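Local coordinates for protein aromatic amino acid exporter YddG (Starkeya novella, PDB 5I20) that exports amino acids such as L-threonine, L-methionine, L-lysine and L-glutamate across the bacterial inner membrane, at residues 31-36 / 74-79; 39-44 / 187-192. All blocks are in the same frame, centred on the assembly; numbering follows the deposited sequence.

Contact 1 of 2, residues 31-36 / 74-79; sequences PPFLLT and GLFGYH. With OLC ((2R)-2,3-dihydroxypropyl (9Z)-octadec-9-enoate), chain G.
Phe-33 and Thr-36 meet Phe-76 and His-79 in a buried helix-to-helix contact without a hydrogen bond across it, between the periplasmic start of helix 32-53 and the middle of helix 65-88. The backbones stay well apart: the nearest CA atoms, of Thr-36 and His-79, are 8.5 Å from each other, so side-chain ends do the touching. The two phenylalanine side chains cross at about a right angle and meet at CE1 of Phe-33 and CE1 of Phe-76, 4.1 Å apart. About one helical turn further along, OG1 of Thr-36 lies 3.7 Å from CD2 of His-79, with the threonine CG2 beside it.

Both polar groups are held by their own helices. Thr-36 OG1 donates to Pro-32 O over 2.7 Å from above the carbonyl plane, while Thr-36 N reaches the same oxygen from the other face. The imidazole is fixed by ND1 of His-79, which donates to Leu-75 O at 3.0 Å with an N-H...O angle of 148°, the oxygen lying near the ring plane. NE2 of His-79 lies 3.3 Å from C4 of the monoolein (OLC), which approaches the ring obliquely.

Tyr-78 has CG between its backbone N and carbonyl carbon (chi1 87°), which puts Gly-74 O at the ring edge, in plane, and Tyr-78 OH 3.1 Å from C8 of OLC. Replacing this tyrosine by an alanine would probably open a gap beside the acyl chain and leave the lipid tail without its contacts to CE2 and OH. Two transmembrane helices flanking a lipid-occupied space are consistent with the wall of the central substrate-binding cavity of this basket-shaped DMT transporter.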
loop_
_atom_site.group_PDB
_atom_site.type_symbol
_atom_site.label_atom_id
_atom_site.label_comp_id
_atom_site.label_asym_id
_atom_site.label_seq_id
_atom_site.Cartn_x
_atom_site.Cartn_y
_atom_site.Cartn_z
ATOM N N PRO A 31 5.473 11.704 -14.802
ATOM C CA PRO A 31 4.645 10.526 -15.086
ATOM C C PRO A 31 4.960 9.339 -14.167
ATOM O O PRO A 31 6.090 9.225 -13.689
ATOM C CB PRO A 31 4.987 10.208 -16.543
ATOM C CG PRO A 31 6.340 10.788 -16.758
ATOM C CD PRO A 31 6.384 12.023 -15.917
ATOM N N PRO A 32 3.970 8.460 -13.931
ATOM C CA PRO A 32 4.036 7.421 -12.891
ATOM C C PRO A 32 5.156 6.387 -13.042
ATOM O O PRO A 32 5.780 6.036 -12.040
ATOM C CB PRO A 32 2.669 6.733 -13.006
ATOM C CG PRO A 32 2.218 7.009 -14.395
ATOM C CD PRO A 32 2.704 8.395 -14.682
ATOM N N PHE A 33 5.393 5.895 -14.253
ATOM C CA PHE A 33 6.372 4.827 -14.446
ATOM C C PHE A 33 7.803 5.298 -14.219
ATOM O O PHE A 33 8.607 4.585 -13.615
ATOM C CB PHE A 33 6.238 4.221 -15.843
ATOM C CG PHE A 33 5.212 3.133 -15.929
ATOM C CD1 PHE A 33 5.374 1.957 -15.212
ATOM C CD2 PHE A 33 4.089 3.279 -16.726
ATOM C CE1 PHE A 33 4.434 0.949 -15.284
ATOM C CE2 PHE A 33 3.144 2.272 -16.804
ATOM C CZ PHE A 33 3.317 1.107 -16.083
ATOM N N LEU A 34 8.121 6.491 -14.709
ATOM C CA LEU A 34 9.433 7.076 -14.468
ATOM C C LEU A 34 9.618 7.347 -12.981
ATOM O O LEU A 34 10.693 7.120 -12.430
ATOM C CB LEU A 34 9.614 8.369 -15.262
ATOM C CG LEU A 34 10.990 9.024 -15.121
ATOM C CD1 LEU A 34 12.073 8.114 -15.688
ATOM C CD2 LEU A 34 11.018 10.384 -15.793
ATOM N N LEU A 35 8.559 7.826 -12.337
ATOM C CA LEU A 35 8.595 8.128 -10.910
ATOM C C LEU A 35 8.783 6.845 -10.110
ATOM O O LEU A 35 9.453 6.833 -9.077
ATOM C CB LEU A 35 7.316 8.852 -10.481
ATOM C CG LEU A 35 7.276 9.439 -9.067
ATOM C CD1 LEU A 35 8.330 10.525 -8.897
ATOM C CD2 LEU A 35 5.888 9.980 -8.744
ATOM N N THR A 36 8.190 5.765 -10.604
ATOM C CA THR A 36 8.329 4.453 -9.988
ATOM C C THR A 36 9.759 3.942 -10.138
ATOM O O THR A 36 10.365 3.468 -9.175
ATOM C CB THR A 36 7.343 3.442 -10.609
ATOM O OG1 THR A 36 5.998 3.883 -10.376
ATOM C CG2 THR A 36 7.530 2.060 -10.004
ATOM N N GLY A 74 4.285 -9.278 -7.880
ATOM C CA GLY A 74 3.535 -8.557 -6.873
ATOM C C GLY A 74 3.693 -7.060 -7.011
ATOM O O GLY A 74 2.739 -6.352 -7.342
ATOM N N LEU A 75 4.908 -6.578 -6.772
ATOM C CA LEU A 75 5.174 -5.144 -6.761
ATOM C C LEU A 75 4.904 -4.475 -8.105
ATOM O O LEU A 75 4.233 -3.445 -8.156
ATOM C CB LEU A 75 6.615 -4.874 -6.331
ATOM C CG LEU A 75 6.975 -5.312 -4.910
ATOM C CD1 LEU A 75 8.265 -4.645 -4.467
ATOM C CD2 LEU A 75 5.845 -5.006 -3.934
ATOM N N PHE A 76 5.419 -5.044 -9.192
ATOM C CA PHE A 76 5.217 -4.422 -10.498
ATOM C C PHE A 76 3.778 -4.574 -10.967
ATOM O O PHE A 76 3.216 -3.660 -11.570
ATOM C CB PHE A 76 6.164 -5.003 -11.548
ATOM C CG PHE A 76 5.969 -4.417 -12.920
ATOM C CD1 PHE A 76 6.509 -3.181 -13.246
ATOM C CD2 PHE A 76 5.234 -5.095 -13.882
ATOM C CE1 PHE A 76 6.325 -2.633 -14.509
ATOM C CE2 PHE A 76 5.045 -4.554 -15.147
ATOM C CZ PHE A 76 5.592 -3.322 -15.460
ATOM N N GLY A 77 3.190 -5.734 -10.690
ATOM C CA GLY A 77 1.823 -6.023 -11.082
ATOM C C GLY A 77 0.805 -4.991 -10.632
ATOM O O GLY A 77 0.088 -4.425 -11.454
ATOM N N TYR A 78 0.736 -4.733 -9.330
ATOM C CA TYR A 78 -0.292 -3.842 -8.810
ATOM C C TYR A 78 -0.009 -2.394 -9.210
ATOM O O TYR A 78 -0.928 -1.588 -9.328
ATOM C CB TYR A 78 -0.416 -3.984 -7.284
ATOM C CG TYR A 78 0.519 -3.119 -6.472
ATOM C CD1 TYR A 78 1.799 -3.555 -6.154
ATOM C CD2 TYR A 78 0.114 -1.876 -6.001
ATOM C CE1 TYR A 78 2.652 -2.772 -5.406
ATOM C CE2 TYR A 78 0.961 -1.086 -5.257
ATOM C CZ TYR A 78 2.227 -1.539 -4.958
ATOM O OH TYR A 78 3.075 -0.754 -4.214
ATOM N N HIS A 79 1.264 -2.078 -9.437
ATOM C CA HIS A 79 1.657 -0.766 -9.951
ATOM C C HIS A 79 1.150 -0.523 -11.372
ATOM O O HIS A 79 0.589 0.530 -11.669
ATOM C CB HIS A 79 3.178 -0.619 -9.929
ATOM C CG HIS A 79 3.698 0.117 -8.736
ATOM N ND1 HIS A 79 4.048 -0.518 -7.564
ATOM C CD2 HIS A 79 3.931 1.435 -8.535
ATOM C CE1 HIS A 79 4.473 0.378 -6.691
ATOM N NE2 HIS A 79 4.414 1.571 -7.256
HETATM C C10 OLC G . -0.444 -0.206 -0.969
HETATM C C9 OLC G . 0.911 0.305 -0.622
HETATM C C11 OLC G . -0.792 -0.427 -2.400
HETATM C C8 OLC G . 1.892 0.611 -1.700
HETATM C C16 OLC G . -3.886 3.418 -3.496
HETATM C C12 OLC G . -2.256 -0.229 -2.600
HETATM C C7 OLC G . 1.951 2.080 -1.949
HETATM C C15 OLC G . -3.386 2.430 -4.496
HETATM C C13 OLC G . -2.510 0.204 -4.004
HETATM C C6 OLC G . 2.971 2.369 -3.001
HETATM C C14 OLC G . -3.738 1.046 -4.060
HETATM C C5 OLC G . 2.325 3.071 -4.147
HETATM C C4 OLC G . 3.366 3.717 -5.000
HETATM C C3 OLC G . 2.711 4.582 -6.024
HETATM C C2 OLC G . 3.749 5.382 -6.737
#

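Contact 2 of 2, residues 39-44 / 187-192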
loop_
_atom_site.group_PDB
_atom_site.type_symbol
_atom_site.label_atom_id
_atom_site.label_comp_id
_atom_site.label_asym_id
_atom_site.label_seq_id
_atom_site.Cartn_x
_atom_site.Cartn_y
_atom_site.Cartn_z
ATOM N N THR A 39 12.012 6.036 -7.776
ATOM C CA THR A 39 11.779 5.822 -6.349
ATOM C C THR A 39 12.080 4.390 -5.895
ATOM O O THR A 39 12.496 4.175 -4.756
ATOM C CB THR A 39 10.327 6.177 -5.963
ATOM O OG1 THR A 39 9.416 5.558 -6.879
ATOM C CG2 THR A 39 10.125 7.684 -5.998
ATOM N N PHE A 40 11.881 3.417 -6.778
ATOM C CA PHE A 40 12.136 2.025 -6.416
ATOM C C PHE A 40 13.611 1.663 -6.529
ATOM O O PHE A 40 14.076 0.732 -5.870
ATOM C CB PHE A 40 11.287 1.079 -7.267
ATOM C CG PHE A 40 9.948 0.773 -6.662
ATOM C CD1 PHE A 40 8.880 1.638 -6.837
ATOM C CD2 PHE A 40 9.763 -0.365 -5.900
ATOM C CE1 PHE A 40 7.651 1.363 -6.275
ATOM C CE2 PHE A 40 8.536 -0.646 -5.334
ATOM C CZ PHE A 40 7.480 0.221 -5.522
ATOM N N THR A 41 14.345 2.393 -7.363
ATOM C CA THR A 41 15.796 2.256 -7.390
ATOM C C THR A 41 16.351 2.750 -6.059
ATOM O O THR A 41 17.198 2.100 -5.451
ATOM C CB THR A 41 16.434 3.040 -8.554
ATOM O OG1 THR A 41 15.988 2.491 -9.799
ATOM C CG2 THR A 41 17.950 2.957 -8.491
ATOM N N ILE A 42 15.853 3.897 -5.604
ATOM C CA ILE A 42 16.241 4.437 -4.307
ATOM C C ILE A 42 15.786 3.498 -3.195
ATOM O O ILE A 42 16.530 3.223 -2.255
ATOM C CB ILE A 42 15.654 5.847 -4.078
ATOM C CG1 ILE A 42 16.196 6.822 -5.128
ATOM C CG2 ILE A 42 15.978 6.348 -2.675
ATOM C CD1 ILE A 42 15.580 8.206 -5.069
ATOM N N GLY A 43 14.565 2.991 -3.325
ATOM C CA GLY A 43 14.014 2.056 -2.363
ATOM C C GLY A 43 14.809 0.773 -2.254
ATOM O O GLY A 43 15.096 0.300 -1.153
ATOM N N GLY A 44 15.166 0.206 -3.403
ATOM C CA GLY A 44 15.986 -0.989 -3.430
ATOM C C GLY A 44 17.370 -0.719 -2.878
ATOM O O GLY A 44 17.992 -1.596 -2.281
ATOM N N ALA A 187 14.186 -4.785 -9.604
ATOM C CA ALA A 187 13.584 -5.426 -10.769
ATOM C C ALA A 187 12.367 -4.640 -11.241
ATOM O O ALA A 187 12.195 -4.409 -12.439
ATOM C CB ALA A 187 13.202 -6.864 -10.452
ATOM N N THR A 188 11.527 -4.224 -10.295
ATOM C CA THR A 188 10.353 -3.415 -10.611
ATOM C C THR A 188 10.762 -2.084 -11.234
ATOM O O THR A 188 10.113 -1.595 -12.158
ATOM C CB THR A 188 9.489 -3.142 -9.361
ATOM O OG1 THR A 188 9.083 -4.385 -8.777
ATOM C CG2 THR A 188 8.254 -2.334 -9.725
ATOM N N ALA A 189 11.843 -1.503 -10.725
ATOM C CA ALA A 189 12.363 -0.255 -11.270
ATOM C C ALA A 189 12.872 -0.454 -12.695
ATOM O O ALA A 189 12.674 0.403 -13.557
ATOM C CB ALA A 189 13.470 0.294 -10.384
ATOM N N ALA A 190 13.527 -1.584 -12.940
ATOM C CA ALA A 190 14.041 -1.888 -14.270
ATOM C C ALA A 190 12.899 -2.021 -15.273
ATOM O O ALA A 190 12.968 -1.487 -16.382
ATOM C CB ALA A 190 14.879 -3.156 -14.244
ATOM N N LEU A 191 11.848 -2.732 -14.874
ATOM C CA LEU A 191 10.668 -2.896 -15.718
ATOM C C LEU A 191 9.934 -1.570 -15.922
ATOM O O LEU A 191 9.487 -1.265 -17.029
ATOM C CB LEU A 191 9.717 -3.933 -15.113
ATOM C CG LEU A 191 10.194 -5.387 -15.107
ATOM C CD1 LEU A 191 9.208 -6.268 -14.358
ATOM C CD2 LEU A 191 10.390 -5.890 -16.528
ATOM N N SER A 192 9.809 -0.787 -14.854
ATOM C CA SER A 192 9.148 0.514 -14.937
ATOM C C SER A 192 9.922 1.457 -15.850
ATOM O O SER A 192 9.343 2.336 -16.489
ATOM C CB SER A 192 8.995 1.136 -13.549
ATOM O OG SER A 192 8.271 0.280 -12.683
#
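Thr-188 O is gripped by two donors of Ser-192, OG at 2.7 Å and N at 2.8 Å, which reach it from opposite faces of its carbonyl plane, while the side chain of Thr-188 turns to Phe-40. The motif is a nearly antiparallel packing of transmembrane helices: the axes of segments 39-44 and 187-192 approach to 8.2 Å, with 162° between their N-to-C directions. It links the two EamA family regions of the DMT fold, since helix 32-53 belongs to the first and helix 181-199 to the second.

No hydrogen bond spans the interface. Each helix deals with its own hydroxyls instead: OG1 of Thr-188 bonds to Phe-184 O and that of Thr-41 to Ala-37 O, one turn earlier. The small Ala-189 lets the backbones come close here, as the 5.4 Å between CA of Phe-40 and CA of Ala-189 indicates. The Ala-189 methyl is directed at the opposite helix and meets CB of Phe-40 at 3.9 Å. The Phe-40 ring continues past it, obliquely to Thr-188, whose CB lies 4.4 Å from CD2 of Phe-40; beyond, the ring also meets those of His-79 and Phe-225.

The same methyl also touches Thr-41, a more exposed residue. Its OG1 sits beside its backbone N and opposite its carbonyl carbon (chi1 -64°), a setting that serves the bond to Ala-37 O and also brings the oxygen against the alanine. Ala-189 CB therefore rests 3.4 Å from Thr-41 OG1, and 3.8 Å from Thr-41 N.

Overall arrangement
Contacts 1 and 2 share helix 32-53 and lie one after the other along it, their centres about 8 Å apart. They also touch directly: His-79 CE1 is 3.2 Å from Phe-40 CZ, and Thr-36 CG2 is 3.3 Å from Ser-192 OG, both as packing. Leu-75 CB to Thr-188 OG1, at 3.5 Å, brings the two partner helices together, so helices 32-53, 65-88 and 181-199 all pack against one another here. Contact 1 is nearer the middle of the chain, about 12 Å from its centre against about 16 Å for contact 2, and touches the monoolein directly; the Phe-40 side chain is about 5 Å from a bound monoolein.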